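Local coordinates for protein polyketide synthase PksL (Bacillus subtilis, PDB 5E1V) that probably dehydrates beta-hydroxyacyl intermediates carried on an acyl carrier protein, serving as a monomeric dehydratase domain in the bacillaene polyketide synthase, at residues P16-H21 with Q61-E66; L32-I37 with L57-P62. One frame throughout, in Å; residues are numbered along the deposited sequence.

Contact 1: P16-H21 with Q61-E66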
# COMPACT_ATOMS: atom_id res chain seq x y z
N PRO A 16 12.36 -6.40 5.66
CA PRO A 16 11.40 -6.82 6.67
C PRO A 16 9.97 -6.93 6.15
O PRO A 16 9.18 -7.69 6.75
CB PRO A 16 11.53 -5.75 7.75
CG PRO A 16 11.99 -4.55 7.05
CD PRO A 16 12.79 -5.00 5.85
N PHE A 17 9.60 -6.18 5.08
CA PHE A 17 8.24 -6.33 4.56
C PHE A 17 8.07 -7.70 3.90
O PHE A 17 7.08 -8.35 4.06
CB PHE A 17 7.91 -5.18 3.57
CG PHE A 17 8.04 -3.79 4.19
CD1 PHE A 17 7.18 -3.37 5.16
CD2 PHE A 17 9.10 -2.95 3.85
CE1 PHE A 17 7.26 -2.07 5.75
CE2 PHE A 17 9.22 -1.69 4.46
CZ PHE A 17 8.28 -1.27 5.44
N ILE A 18 9.09 -8.15 3.18
CA ILE A 18 9.03 -9.41 2.52
C ILE A 18 9.08 -10.53 3.56
O ILE A 18 8.39 -11.47 3.47
CB ILE A 18 10.15 -9.53 1.47
CG1 ILE A 18 10.00 -8.46 0.37
CG2 ILE A 18 10.18 -10.85 0.81
CD1 ILE A 18 11.07 -8.48 -0.67
N TYR A 19 9.99 -10.44 4.51
CA TYR A 19 10.10 -11.51 5.44
C TYR A 19 8.84 -11.71 6.23
O TYR A 19 8.46 -12.88 6.51
CB TYR A 19 11.28 -11.23 6.35
CG TYR A 19 11.59 -12.34 7.29
CD1 TYR A 19 12.54 -13.27 6.98
CD2 TYR A 19 10.99 -12.40 8.55
CE1 TYR A 19 12.85 -14.31 7.87
CE2 TYR A 19 11.30 -13.43 9.46
CZ TYR A 19 12.23 -14.39 9.12
OH TYR A 19 12.59 -15.44 10.05
N HIS A 20 8.13 -10.63 6.53
CA HIS A 20 6.97 -10.65 7.45
C HIS A 20 5.61 -10.57 6.71
O HIS A 20 4.57 -10.28 7.31
CB HIS A 20 7.08 -9.52 8.47
CG HIS A 20 8.17 -9.74 9.48
ND1 HIS A 20 8.13 -10.80 10.37
CD2 HIS A 20 9.41 -9.20 9.62
CE1 HIS A 20 9.24 -10.81 11.11
NE2 HIS A 20 10.02 -9.85 10.68
N HIS A 21 5.64 -10.92 5.43
CA HIS A 21 4.42 -10.88 4.67
C HIS A 21 4.36 -12.08 3.78
O HIS A 21 5.06 -12.15 2.79
CB HIS A 21 4.34 -9.58 3.83
CG HIS A 21 3.04 -9.40 3.11
ND1 HIS A 21 2.92 -9.62 1.77
CD2 HIS A 21 1.82 -9.02 3.55
CE1 HIS A 21 1.67 -9.33 1.39
NE2 HIS A 21 0.98 -8.98 2.46
N GLN A 61 2.47 -8.91 -11.64
CA GLN A 61 2.65 -10.11 -10.89
C GLN A 61 3.22 -9.79 -9.52
O GLN A 61 3.86 -8.81 -9.38
CB GLN A 61 3.57 -11.12 -11.61
CG GLN A 61 4.99 -10.68 -11.86
CD GLN A 61 5.67 -11.46 -12.97
OE1 GLN A 61 5.95 -12.65 -12.82
NE2 GLN A 61 5.99 -10.79 -14.05
N PRO A 62 3.02 -10.68 -8.53
CA PRO A 62 3.62 -10.50 -7.20
C PRO A 62 5.11 -10.63 -7.20
O PRO A 62 5.69 -11.43 -7.97
CB PRO A 62 2.91 -11.54 -6.33
CG PRO A 62 1.69 -11.91 -7.10
CD PRO A 62 2.08 -11.82 -8.53
N LEU A 63 5.74 -9.81 -6.36
CA LEU A 63 7.18 -9.81 -6.22
C LEU A 63 7.47 -10.74 -5.04
O LEU A 63 7.22 -10.40 -3.89
CB LEU A 63 7.69 -8.42 -5.97
CG LEU A 63 9.22 -8.36 -6.13
CD1 LEU A 63 9.60 -7.06 -6.69
CD2 LEU A 63 9.96 -8.75 -4.85
N THR A 64 7.96 -11.92 -5.36
CA THR A 64 8.07 -12.97 -4.37
C THR A 64 9.54 -13.33 -4.23
O THR A 64 10.29 -13.19 -5.17
CB THR A 64 7.32 -14.26 -4.76
OG1 THR A 64 7.96 -14.86 -5.88
CG2 THR A 64 5.89 -13.97 -5.12
N ALA A 65 9.94 -13.78 -3.05
CA ALA A 65 11.32 -14.29 -2.90
C ALA A 65 11.28 -15.50 -2.02
O ALA A 65 10.47 -15.59 -1.09
CB ALA A 65 12.22 -13.23 -2.28
N GLU A 66 12.10 -16.49 -2.33
CA GLU A 66 12.24 -17.53 -1.32
C GLU A 66 13.71 -17.81 -0.99
O GLU A 66 14.64 -17.51 -1.77
CB GLU A 66 11.51 -18.80 -1.76
CG GLU A 66 12.19 -19.43 -2.95
CD GLU A 66 11.67 -20.83 -3.29
OE1 GLU A 66 10.80 -21.37 -2.59
OE2 GLU A 66 12.15 -21.35 -4.31
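I18 makes a small, buried, wholly apolar contact with L63 and A65, packing the short helix 16-19 against the short, weakly bonded strand 63-65 at the edge of a small antiparallel sheet. The two branches of I18 divide the work. Its ethyl arm is fully extended (chi2 178°) and brings CD1 to 4.3 Å from CD2 of L63. With chi1 at -62° the other branch, CG2, lies anti to the backbone N and comes 4.4 Å from CB of A65. The isoleucine thus reaches two residues of the strand, while the CB of T64 between them points away, and its side chain touches V28. Both approaches are loose van der Waals contacts. L63 and A65 also pair through their backbones with L29 and N27 of strand 26-29, and I18 touches these two residues as well. The helix is tied at its start by N15, whose OD1 accepts a bond from I18 N. It ends at Y19; H20 has already left helical geometry, and H21 opens strand 21-23. H21 and P30 begin and end the HxxxGxxxxP signature, so this apolar contact borders a sequence motif of polyketide synthase dehydratase domains, which are built on the hotdog fold.

Contact 2: L32-I37 with L57-P62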
# COMPACT_ATOMS: atom_id res chain seq x y z
N LEU A 32 1.16 -2.78 -2.00
CA LEU A 32 0.91 -1.39 -1.51
C LEU A 32 2.24 -0.68 -1.07
O LEU A 32 2.26 0.51 -0.87
CB LEU A 32 -0.10 -1.36 -0.40
CG LEU A 32 -1.54 -1.62 -0.91
CD1 LEU A 32 -2.43 -1.85 0.29
CD2 LEU A 32 -2.02 -0.41 -1.69
N ALA A 33 3.32 -1.45 -1.04
CA ALA A 33 4.64 -0.94 -0.75
C ALA A 33 5.23 -0.19 -1.90
O ALA A 33 6.18 0.56 -1.74
CB ALA A 33 5.56 -2.09 -0.32
N TYR A 34 4.66 -0.34 -3.11
CA TYR A 34 5.18 0.44 -4.27
C TYR A 34 5.02 1.95 -4.11
O TYR A 34 5.71 2.73 -4.83
CB TYR A 34 4.49 -0.06 -5.58
CG TYR A 34 5.01 -1.35 -6.09
CD1 TYR A 34 6.32 -1.50 -6.37
CD2 TYR A 34 4.18 -2.44 -6.27
CE1 TYR A 34 6.83 -2.71 -6.92
CE2 TYR A 34 4.62 -3.64 -6.80
CZ TYR A 34 5.93 -3.77 -7.18
OH TYR A 34 6.40 -4.96 -7.66
N ILE A 35 4.02 2.40 -3.37
CA ILE A 35 3.82 3.86 -3.15
C ILE A 35 5.07 4.50 -2.49
O ILE A 35 5.66 5.47 -3.00
CB ILE A 35 2.57 4.13 -2.32
CG1 ILE A 35 1.34 3.62 -3.12
CG2 ILE A 35 2.46 5.60 -2.04
CD1 ILE A 35 0.10 3.48 -2.31
N ASP A 36 5.50 3.85 -1.39
CA ASP A 36 6.73 4.28 -0.71
C ASP A 36 7.94 4.20 -1.62
O ASP A 36 8.67 5.21 -1.74
CB ASP A 36 6.95 3.61 0.62
CG ASP A 36 8.05 4.31 1.40
OD1 ASP A 36 7.76 5.40 1.94
OD2 ASP A 36 9.17 3.78 1.34
N ILE A 37 8.14 3.05 -2.29
CA ILE A 37 9.21 2.85 -3.22
C ILE A 37 9.32 4.05 -4.22
O ILE A 37 10.38 4.71 -4.33
CB ILE A 37 9.15 1.48 -3.89
CG1 ILE A 37 9.52 0.37 -2.90
CG2 ILE A 37 9.99 1.45 -5.15
CD1 ILE A 37 8.98 -0.96 -3.24
N LEU A 57 -1.21 2.98 -11.58
CA LEU A 57 -0.26 1.93 -11.24
C LEU A 57 -0.86 0.59 -11.48
O LEU A 57 -1.95 0.30 -11.00
CB LEU A 57 0.17 2.03 -9.72
CG LEU A 57 1.36 1.17 -9.39
CD1 LEU A 57 2.44 1.71 -8.42
CD2 LEU A 57 0.82 -0.19 -8.81
N SER A 58 -0.18 -0.25 -12.25
CA SER A 58 -0.57 -1.61 -12.47
C SER A 58 0.46 -2.58 -11.99
O SER A 58 1.58 -2.41 -12.31
CB SER A 58 -0.72 -1.88 -13.98
OG SER A 58 -1.86 -1.28 -14.36
N ILE A 59 -0.01 -3.58 -11.28
CA ILE A 59 0.76 -4.77 -10.86
C ILE A 59 0.49 -5.92 -11.78
O ILE A 59 -0.64 -6.35 -11.93
CB ILE A 59 0.56 -5.07 -9.40
CG1 ILE A 59 0.94 -3.82 -8.57
CG2 ILE A 59 1.33 -6.31 -8.92
CD1 ILE A 59 0.63 -4.07 -7.10
N TYR A 60 1.56 -6.41 -12.39
CA TYR A 60 1.53 -7.51 -13.40
C TYR A 60 1.68 -8.85 -12.72
O TYR A 60 1.05 -9.79 -13.12
CB TYR A 60 2.57 -7.29 -14.49
CG TYR A 60 2.14 -6.15 -15.30
CD1 TYR A 60 1.26 -6.35 -16.37
CD2 TYR A 60 2.40 -4.85 -14.89
CE1 TYR A 60 0.75 -5.29 -17.03
CE2 TYR A 60 1.93 -3.81 -15.58
CZ TYR A 60 1.06 -4.03 -16.63
OH TYR A 60 0.55 -2.95 -17.25
N GLN A 61 2.47 -8.91 -11.64
CA GLN A 61 2.65 -10.11 -10.89
C GLN A 61 3.22 -9.79 -9.52
O GLN A 61 3.86 -8.81 -9.38
CB GLN A 61 3.57 -11.12 -11.61
CG GLN A 61 4.99 -10.68 -11.86
CD GLN A 61 5.67 -11.46 -12.97
OE1 GLN A 61 5.95 -12.65 -12.82
NE2 GLN A 61 5.99 -10.79 -14.05
N PRO A 62 3.02 -10.68 -8.53
CA PRO A 62 3.62 -10.50 -7.20
C PRO A 62 5.11 -10.63 -7.20
O PRO A 62 5.69 -11.43 -7.97
CB PRO A 62 2.91 -11.54 -6.33
CG PRO A 62 1.69 -11.91 -7.10
CD PRO A 62 2.08 -11.82 -8.53
O HOH W 1 4.53 -6.66 -7.61
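Y34, near the start of helix 34-44, meets strand 53-59 through apolar contacts and reaches the loop beyond it through a water. The apolar part has two pieces. Close to the helix backbone, CB of Y34 lies 3.9 Å from CD1 of L57; L57 holds its CG anti to the backbone N (chi1 -167°), and this carries the isobutyl group across to the helix. Further out, the CD2-CE2 edge of the tyrosine ring runs past I59. The methyl CD1 of I59 sits near the ring plane, 4.0 Å from CD2 of Y34, so the ring presents an edge here and this is no CH-pi contact over a face. I59 reaches it with an extended arm, its chi2 at 175°. L57 and I59 point the same way from the strand and L57 also packs on Y220, while Y34 touches Y106 of strand 104-112.

The polar part is one water bridge. A water in the ring plane, on the same CE2 side, lies 2.5 Å from OH of Y34, short enough for the exact value to be taken with caution, and donates a bond to O of Q61 at 2.9 Å. It links the ring's phenol end to a loop carbonyl just past the strand.

Together these contacts let a single long side chain follow the strand out of the sheet: its aliphatic root and ring edge meet hydrocarbon, and its hydroxyl is met by water in an otherwise apolar interface, a bridge that may help hold the ring.

Contacts 1 and 2 follow one another along the chain: after strand 53-59 it runs through Q61 and P62, shared by both, into strand 63-65. Contact 2 lies nearer the middle, its centre about 8 Å from that of the chain against about 13 Å for contact 1, and joins the longer helix 34-44 to a central strand; contact 1 joins a short helical turn to a minor sheet. Neither lies at the surface: all three touching residues of contact 1 are buried, though I59 in contact 2 is partly exposed. Aliphatic groups suffice in contact 1; contact 2 adds an aromatic edge and a water bridge. They meet where CD1 of L63 packs 3.9 Å from OH of Y34.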